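Local coordinates for protein binding component of ABC transporter (Wolinella succinogenes, PDB 3K4U) that binds lysine between its two lobes and probably serves as the solute-capturing component of an ABC transporter for amino acids, at residues Gly5-Gly10 with Arg36-Ala41; Arg132-Ala137 with Ala157-Phe162; Gln150-Gly155 with Gly177-Leu182. All coordinates share one frame; numbering follows the deposited sequence.

Contact 1: Gly5-Gly10 with Arg36-Ala41; sequences GELRVG and REMAKA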
# COMPACT_ATOMS: atom_id res chain seq x y z
N GLY E 5 42.92 10.72 -1.54
CA GLY E 5 43.67 10.88 -2.78
C GLY E 5 42.74 11.02 -3.96
O GLY E 5 42.14 12.09 -4.18
N GLU E 6 42.63 9.95 -4.74
CA GLU E 6 41.81 9.93 -5.95
C GLU E 6 40.99 8.66 -6.03
O GLU E 6 41.38 7.62 -5.50
CB GLU E 6 42.67 10.09 -7.21
CG GLU E 6 43.72 9.00 -7.45
CD GLU E 6 44.68 9.34 -8.62
OE1 GLU E 6 44.61 10.47 -9.20
OE2 GLU E 6 45.50 8.46 -8.96
N LEU E 7 39.85 8.74 -6.70
CA LEU E 7 39.07 7.57 -6.94
C LEU E 7 39.39 7.04 -8.32
O LEU E 7 39.07 7.67 -9.30
CB LEU E 7 37.57 7.89 -6.83
CG LEU E 7 36.67 6.70 -7.19
CD1 LEU E 7 36.89 5.55 -6.22
CD2 LEU E 7 35.23 7.15 -7.30
N ARG E 8 39.98 5.85 -8.38
CA ARG E 8 40.40 5.23 -9.65
C ARG E 8 39.38 4.25 -10.20
O ARG E 8 39.07 3.24 -9.57
CB ARG E 8 41.74 4.53 -9.45
CG ARG E 8 42.78 5.44 -8.81
CD ARG E 8 44.17 4.84 -8.87
NE ARG E 8 44.56 4.15 -7.63
CZ ARG E 8 44.68 2.83 -7.50
NH1 ARG E 8 45.07 2.29 -6.35
NH2 ARG E 8 44.44 2.04 -8.54
N VAL E 9 38.85 4.55 -11.39
CA VAL E 9 37.80 3.73 -11.99
C VAL E 9 38.20 3.08 -13.30
O VAL E 9 38.50 3.79 -14.29
CB VAL E 9 36.55 4.57 -12.29
CG1 VAL E 9 35.38 3.63 -12.72
CG2 VAL E 9 36.17 5.43 -11.10
N GLY E 10 38.15 1.75 -13.32
CA GLY E 10 38.37 0.97 -14.54
C GLY E 10 37.11 0.84 -15.38
O GLY E 10 36.01 0.64 -14.85
N ARG E 36 32.01 10.61 -11.99
CA ARG E 36 32.30 12.01 -11.66
C ARG E 36 31.54 12.42 -10.40
O ARG E 36 32.12 13.02 -9.50
CB ARG E 36 32.05 12.93 -12.87
CG ARG E 36 32.52 14.37 -12.71
CD ARG E 36 32.57 15.14 -14.05
NE ARG E 36 33.85 14.97 -14.75
CZ ARG E 36 34.00 14.28 -15.88
NH1 ARG E 36 32.96 13.72 -16.49
NH2 ARG E 36 35.21 14.17 -16.42
N GLU E 37 30.25 12.07 -10.32
CA GLU E 37 29.41 12.40 -9.13
C GLU E 37 29.94 11.73 -7.88
O GLU E 37 30.11 12.36 -6.84
CB GLU E 37 27.94 11.96 -9.32
CG GLU E 37 27.08 12.86 -10.22
CD GLU E 37 26.82 14.25 -9.64
OE1 GLU E 37 26.78 14.41 -8.39
OE2 GLU E 37 26.67 15.20 -10.44
N MSE E 38 30.17 10.43 -8.00
CA MSE E 38 30.69 9.66 -6.93
C MSE E 38 31.98 10.29 -6.40
O MSE E 38 32.15 10.40 -5.19
CB MSE E 38 30.90 8.25 -7.43
CG MSE E 38 31.28 7.32 -6.36
SE MSE E 38 31.86 5.59 -7.03
CE MSE E 38 30.23 5.07 -7.99
N ALA E 39 32.88 10.73 -7.28
CA ALA E 39 34.16 11.25 -6.77
C ALA E 39 34.01 12.55 -6.00
O ALA E 39 34.64 12.73 -4.95
CB ALA E 39 35.17 11.37 -7.86
N LYS E 40 33.16 13.45 -6.51
CA LYS E 40 32.78 14.70 -5.80
C LYS E 40 32.22 14.40 -4.41
O LYS E 40 32.73 14.90 -3.40
CB LYS E 40 31.74 15.47 -6.62
CG LYS E 40 32.05 16.91 -6.93
CD LYS E 40 31.21 17.86 -6.07
CE LYS E 40 32.05 18.54 -4.95
NZ LYS E 40 32.76 19.81 -5.41
N ALA E 41 31.19 13.56 -4.34
CA ALA E 41 30.59 13.14 -3.07
C ALA E 41 31.60 12.62 -2.03
O ALA E 41 31.45 12.88 -0.83
CB ALA E 41 29.49 12.11 -3.34

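Contact 2: Arg132-Ala137 with Ala157-Phe162; sequences RLFKNA and ADMFIF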
# COMPACT_ATOMS: atom_id res chain seq x y z
N ARG E 132 23.55 -19.81 -24.93
CA ARG E 132 22.37 -20.40 -24.30
C ARG E 132 21.17 -20.34 -25.26
O ARG E 132 20.63 -21.37 -25.62
CB ARG E 132 22.04 -19.63 -23.02
CG ARG E 132 22.64 -20.16 -21.72
CD ARG E 132 22.27 -19.26 -20.54
NE ARG E 132 20.92 -18.69 -20.70
CZ ARG E 132 20.62 -17.38 -20.73
NH1 ARG E 132 21.58 -16.45 -20.59
NH2 ARG E 132 19.35 -16.99 -20.89
N LEU E 133 20.79 -19.12 -25.66
CA LEU E 133 19.60 -18.89 -26.49
C LEU E 133 19.67 -19.43 -27.90
O LEU E 133 18.68 -19.92 -28.41
CB LEU E 133 19.29 -17.39 -26.56
CG LEU E 133 18.22 -16.75 -25.67
CD1 LEU E 133 18.14 -17.33 -24.27
CD2 LEU E 133 18.47 -15.26 -25.59
N PHE E 134 20.82 -19.32 -28.55
CA PHE E 134 20.91 -19.74 -29.95
C PHE E 134 21.61 -21.09 -30.10
O PHE E 134 22.70 -21.32 -29.56
CB PHE E 134 21.52 -18.65 -30.84
CG PHE E 134 20.63 -17.43 -30.97
CD1 PHE E 134 19.68 -17.36 -31.98
CD2 PHE E 134 20.72 -16.37 -30.07
CE1 PHE E 134 18.86 -16.24 -32.11
CE2 PHE E 134 19.89 -15.26 -30.19
CZ PHE E 134 18.96 -15.20 -31.20
N LYS E 135 20.92 -21.97 -30.82
CA LYS E 135 21.25 -23.37 -30.87
C LYS E 135 21.67 -23.76 -32.27
O LYS E 135 22.55 -24.60 -32.44
CB LYS E 135 20.03 -24.21 -30.47
CG LYS E 135 19.10 -23.59 -29.41
CD LYS E 135 19.79 -23.45 -28.06
CE LYS E 135 20.24 -24.81 -27.50
NZ LYS E 135 20.83 -24.65 -26.13
N ASN E 136 21.03 -23.14 -33.26
CA ASN E 136 21.31 -23.41 -34.68
C ASN E 136 22.20 -22.37 -35.39
O ASN E 136 22.89 -22.72 -36.35
CB ASN E 136 20.01 -23.49 -35.48
CG ASN E 136 18.98 -24.38 -34.87
OD1 ASN E 136 17.89 -23.93 -34.54
ND2 ASN E 136 19.31 -25.66 -34.71
N ALA E 137 22.13 -21.11 -34.96
CA ALA E 137 22.69 -20.01 -35.75
C ALA E 137 24.20 -19.97 -35.64
O ALA E 137 24.75 -20.41 -34.63
CB ALA E 137 22.09 -18.69 -35.32
N ALA E 157 27.33 -10.82 -42.15
CA ALA E 157 26.53 -11.41 -41.07
C ALA E 157 25.13 -10.75 -41.11
O ALA E 157 24.94 -9.69 -41.73
CB ALA E 157 27.18 -11.18 -39.74
N ASP E 158 24.16 -11.37 -40.44
CA ASP E 158 22.75 -10.97 -40.59
C ASP E 158 22.20 -10.16 -39.43
O ASP E 158 21.24 -9.42 -39.59
CB ASP E 158 21.87 -12.19 -40.81
CG ASP E 158 22.53 -13.23 -41.66
OD1 ASP E 158 22.65 -13.00 -42.89
OD2 ASP E 158 22.93 -14.28 -41.09
N MSE E 159 22.83 -10.30 -38.26
CA MSE E 159 22.29 -9.75 -37.02
C MSE E 159 23.29 -9.71 -35.88
O MSE E 159 24.13 -10.61 -35.73
CB MSE E 159 21.09 -10.57 -36.58
CG MSE E 159 21.36 -12.06 -36.62
SE MSE E 159 19.80 -13.02 -36.00
CE MSE E 159 20.56 -14.85 -36.02
N PHE E 160 23.14 -8.67 -35.06
CA PHE E 160 23.98 -8.34 -33.91
C PHE E 160 23.20 -8.52 -32.60
O PHE E 160 22.02 -8.19 -32.52
CB PHE E 160 24.47 -6.90 -34.07
CG PHE E 160 25.41 -6.43 -33.00
CD1 PHE E 160 26.72 -6.91 -32.93
CD2 PHE E 160 25.00 -5.49 -32.06
CE1 PHE E 160 27.58 -6.49 -31.94
CE2 PHE E 160 25.87 -5.08 -31.08
CZ PHE E 160 27.16 -5.58 -31.02
N ILE E 161 23.85 -9.06 -31.57
CA ILE E 161 23.21 -9.27 -30.25
C ILE E 161 24.03 -8.59 -29.18
O ILE E 161 25.25 -8.72 -29.14
CB ILE E 161 23.08 -10.74 -29.85
CG1 ILE E 161 22.32 -10.86 -28.50
CG2 ILE E 161 24.47 -11.41 -29.75
CD1 ILE E 161 21.98 -12.33 -28.05
N PHE E 162 23.36 -7.87 -28.28
CA PHE E 162 24.06 -7.11 -27.26
C PHE E 162 23.04 -6.44 -26.37
O PHE E 162 21.86 -6.38 -26.70
CB PHE E 162 24.96 -6.06 -27.93
CG PHE E 162 26.13 -5.67 -27.10
CD1 PHE E 162 27.32 -6.40 -27.18
CD2 PHE E 162 26.06 -4.59 -26.24
CE1 PHE E 162 28.41 -6.06 -26.38
CE2 PHE E 162 27.14 -4.25 -25.45
CZ PHE E 162 28.32 -4.98 -25.52

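Contact 3: Gln150-Gly155 with Gly177-Leu182; sequences QEVLNG and GYLVHL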
# COMPACT_ATOMS: atom_id res chain seq x y z
N GLN E 150 29.71 -3.95 -37.65
CA GLN E 150 30.20 -3.73 -39.02
C GLN E 150 29.91 -4.91 -39.91
O GLN E 150 29.53 -4.73 -41.04
CB GLN E 150 31.68 -3.40 -39.05
CG GLN E 150 32.01 -1.93 -38.78
CD GLN E 150 31.35 -1.03 -39.79
OE1 GLN E 150 31.45 -1.25 -41.00
NE2 GLN E 150 30.65 -0.01 -39.31
N GLU E 151 30.07 -6.13 -39.37
CA GLU E 151 29.76 -7.36 -40.12
C GLU E 151 28.31 -7.45 -40.62
O GLU E 151 28.05 -7.94 -41.73
CB GLU E 151 30.11 -8.62 -39.30
CG GLU E 151 31.49 -8.68 -38.70
CD GLU E 151 32.59 -8.65 -39.75
OE1 GLU E 151 32.60 -9.53 -40.64
OE2 GLU E 151 33.44 -7.72 -39.68
N VAL E 152 27.34 -7.00 -39.84
CA VAL E 152 26.00 -7.00 -40.38
C VAL E 152 25.82 -5.79 -41.34
O VAL E 152 25.25 -5.95 -42.46
CB VAL E 152 24.88 -7.32 -39.29
CG1 VAL E 152 25.35 -7.03 -37.85
CG2 VAL E 152 23.53 -6.70 -39.62
N LEU E 153 26.35 -4.63 -40.96
CA LEU E 153 26.44 -3.48 -41.90
C LEU E 153 27.16 -3.80 -43.22
O LEU E 153 26.82 -3.25 -44.27
CB LEU E 153 27.10 -2.25 -41.26
CG LEU E 153 26.18 -1.43 -40.36
CD1 LEU E 153 26.98 -0.46 -39.50
CD2 LEU E 153 25.15 -0.69 -41.18
N ASN E 154 28.15 -4.68 -43.14
CA ASN E 154 28.89 -5.09 -44.32
C ASN E 154 28.18 -6.16 -45.12
O ASN E 154 28.53 -6.40 -46.26
CB ASN E 154 30.31 -5.55 -43.94
CG ASN E 154 31.23 -4.37 -43.63
OD1 ASN E 154 30.89 -3.22 -43.90
ND2 ASN E 154 32.39 -4.66 -43.05
N GLY E 155 27.16 -6.78 -44.51
CA GLY E 155 26.47 -7.91 -45.14
C GLY E 155 27.34 -9.17 -45.17
O GLY E 155 27.30 -9.93 -46.13
N GLY E 177 18.90 3.99 -40.92
CA GLY E 177 18.55 3.69 -42.31
C GLY E 177 18.82 2.26 -42.76
O GLY E 177 18.18 1.79 -43.70
N TYR E 178 19.74 1.55 -42.11
CA TYR E 178 20.25 0.30 -42.68
C TYR E 178 19.88 -0.97 -41.92
O TYR E 178 19.71 -2.02 -42.52
CB TYR E 178 21.77 0.37 -42.85
CG TYR E 178 22.25 1.67 -43.46
CD1 TYR E 178 22.62 1.75 -44.80
CD2 TYR E 178 22.32 2.84 -42.68
CE1 TYR E 178 23.07 2.95 -45.36
CE2 TYR E 178 22.76 4.05 -43.23
CZ TYR E 178 23.13 4.09 -44.56
OH TYR E 178 23.56 5.29 -45.10
N LEU E 179 19.76 -0.87 -40.60
CA LEU E 179 19.41 -2.02 -39.77
C LEU E 179 18.05 -1.80 -39.12
O LEU E 179 17.46 -0.71 -39.26
CB LEU E 179 20.47 -2.23 -38.70
CG LEU E 179 21.73 -3.07 -38.99
CD1 LEU E 179 22.29 -2.86 -40.38
CD2 LEU E 179 22.77 -2.75 -37.94
N VAL E 180 17.55 -2.84 -38.44
CA VAL E 180 16.32 -2.71 -37.65
C VAL E 180 16.44 -3.41 -36.30
O VAL E 180 16.85 -4.57 -36.22
CB VAL E 180 15.07 -3.21 -38.38
CG1 VAL E 180 13.83 -3.00 -37.50
CG2 VAL E 180 14.89 -2.49 -39.70
N HIS E 181 16.07 -2.66 -35.26
CA HIS E 181 16.16 -3.05 -33.86
C HIS E 181 14.99 -3.94 -33.41
O HIS E 181 13.87 -3.45 -33.19
CB HIS E 181 16.17 -1.75 -33.05
CG HIS E 181 16.43 -1.92 -31.59
ND1 HIS E 181 17.04 -3.04 -31.06
CD2 HIS E 181 16.20 -1.09 -30.54
CE1 HIS E 181 17.17 -2.90 -29.75
NE2 HIS E 181 16.68 -1.72 -29.41
N LEU E 182 15.25 -5.24 -33.27
CA LEU E 182 14.29 -6.11 -32.60
C LEU E 182 14.48 -5.97 -31.09
O LEU E 182 15.38 -6.60 -30.50
CB LEU E 182 14.42 -7.55 -33.08
CG LEU E 182 13.65 -7.76 -34.39
CD1 LEU E 182 13.91 -9.14 -34.96
CD2 LEU E 182 12.13 -7.52 -34.19

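Contact 1: Gly5-Gly10 with Arg36-Ala41
Leu7 meets Met38 and Ala39 where a helix packs on the sheet of its lobe. This is the inside of a beta-alpha-beta unit: strand 6-11 and strand 45-50 are parallel neighbours, and helix 30-41 lies between them in the chain. Met38 is a selenomethionine, with SE in place of sulfur.

The Leu7 side chain starts toward the helix. Its CB lies 4.4 Å from Ala39 CB. A chi1 of 175° swings CG away from the backbone N, and CD2 goes on to the helix. CD2, not CD1, makes the contact: it lies 4.3 Å from Ala39 CB and nearer still to Met38. The Leu7 and Met38 side chains cross at about a right angle. The contact across the two segments is wholly apolar, and all three residues are buried.

Other parts of the lobe close round it. Ile67 of strand 67-68 touches both Leu7 and Met38, while Trp205 and Phe209 of helix 200-216 pack on Met38. Backbone hydrogen bonds from Leu7 to Lys45 and Lys47 fix the strand beside strand 45-50.

With chi1 and chi2 both near 180°, Met38 runs straight to SE, and the bend at chi3 turns only CE. Met38 SE at 3.7 Å and Met38 CG at 4.1 Å both meet Leu7 CD2.

Contact 2: Arg132-Ala137 with Ala157-Phe162
The carboxylate oxygen OD2 of Asp112 accepts two backbone N-H groups, those of Lys135 and Asn136. This double grip ties down the turn that carries Phe134 and Ala137 onto Met159 and Ile161. Within the same turn, Lys135 NZ makes a weak hydrogen bond of 3.3 Å to Arg132 O, near the end of helix 125-133.

Phe134 is the first residue to leave the helix, and its side chain points toward strand 159-163. CG lies anti to the carbonyl carbon (chi1 -68°), which carries the ring down onto the strand. Two neighbours approach the ring obliquely. Ile161 CD1 comes to 4.2 Å from Phe134 CE2. Across the ring from CE2, Phe134 CE1 is 4.5 Å from CE of Met159, a selenomethionine. The side chains of Phe134 and Ile161 pass each other in opposite directions.

In Met159 a chi1 of 47° tucks CG over the backbone, and from there the chain runs straight out to CE. This terminal methyl of Met159 therefore also reaches Ala137 CB, at 4.2 Å. The packing is apolar, and Phe134, Met159 and Ile161 are all buried.

Helix 125-133 links parallel strands 117-121 and 138-142 as a beta-alpha-beta crossover, and the turn after it packs on strand 159-163, the neighbour of 117-121 on its other side. Phe160 and Phe162 turn to the other face of the sheet, where Phe160 rests on helix 145-154 and Phe162 touches the bound lysine. Strand 159-163 thus runs between parallel strand 117-121 and antiparallel strand 89-98, with a helix on each face.

Contact 3: Gln150-Gly155 with Gly177-Leu182
Leu153 and Val152, in the last turn of helix 145-154, pack on Leu179 at the start of strand 179-182. Leu153 CD2 lies 3.7 Å from Leu179 CD1, and the two leucine side chains cross at about a right angle. The same methyl, Leu153 CD2, is 3.9 Å from Tyr178 CB. The Tyr178 ring then leads away from the helix. Val152 comes in from the preceding position, its CG2 4.1 Å from both CG and CD1 of Leu179. Leu179 CD1 thus rests between the two helix residues. The contact is apolar; Leu153 CD2 also borders the base of the Tyr178 ring obliquely.

Val152 turns CG2 to the strand, roughly away from its own N. The helix ends in a Schellman motif at Gly155, which has positive phi (72°). Gly155 N makes a hydrogen bond of 2.9 Å to Val152 O.

Further out, Phe170 of helix 164-175 touches Leu153. Backbone hydrogen bonds pair Val180 with Val97 and Leu182 with Leu95. The C-terminal end of helix 145-154 thus packs against strand 179-182, which pairs antiparallel with strand 89-98, with helix 164-175 alongside.

Overall arrangement
Contact 1 closes first in the chain. It joins strand 6-11 to helix 30-41 and completes its loop before the other two open. Its centre lies about 37 Å from the centres of contacts 2 and 3, on the opposite side of the chain's centre. This fits the two-lobed fold of solute-binding proteins, with lysine bound between the lobes. In the second lobe the other contacts cross: 132-137 opens contact 2, 150-155 opens contact 3, then 157-162 closes the former and 177-182 the latter. Their centres are about 14 Å apart, and they touch through Val152, which packs against Ala157 to Phe160. Both tie helix ends to the mixed sheet.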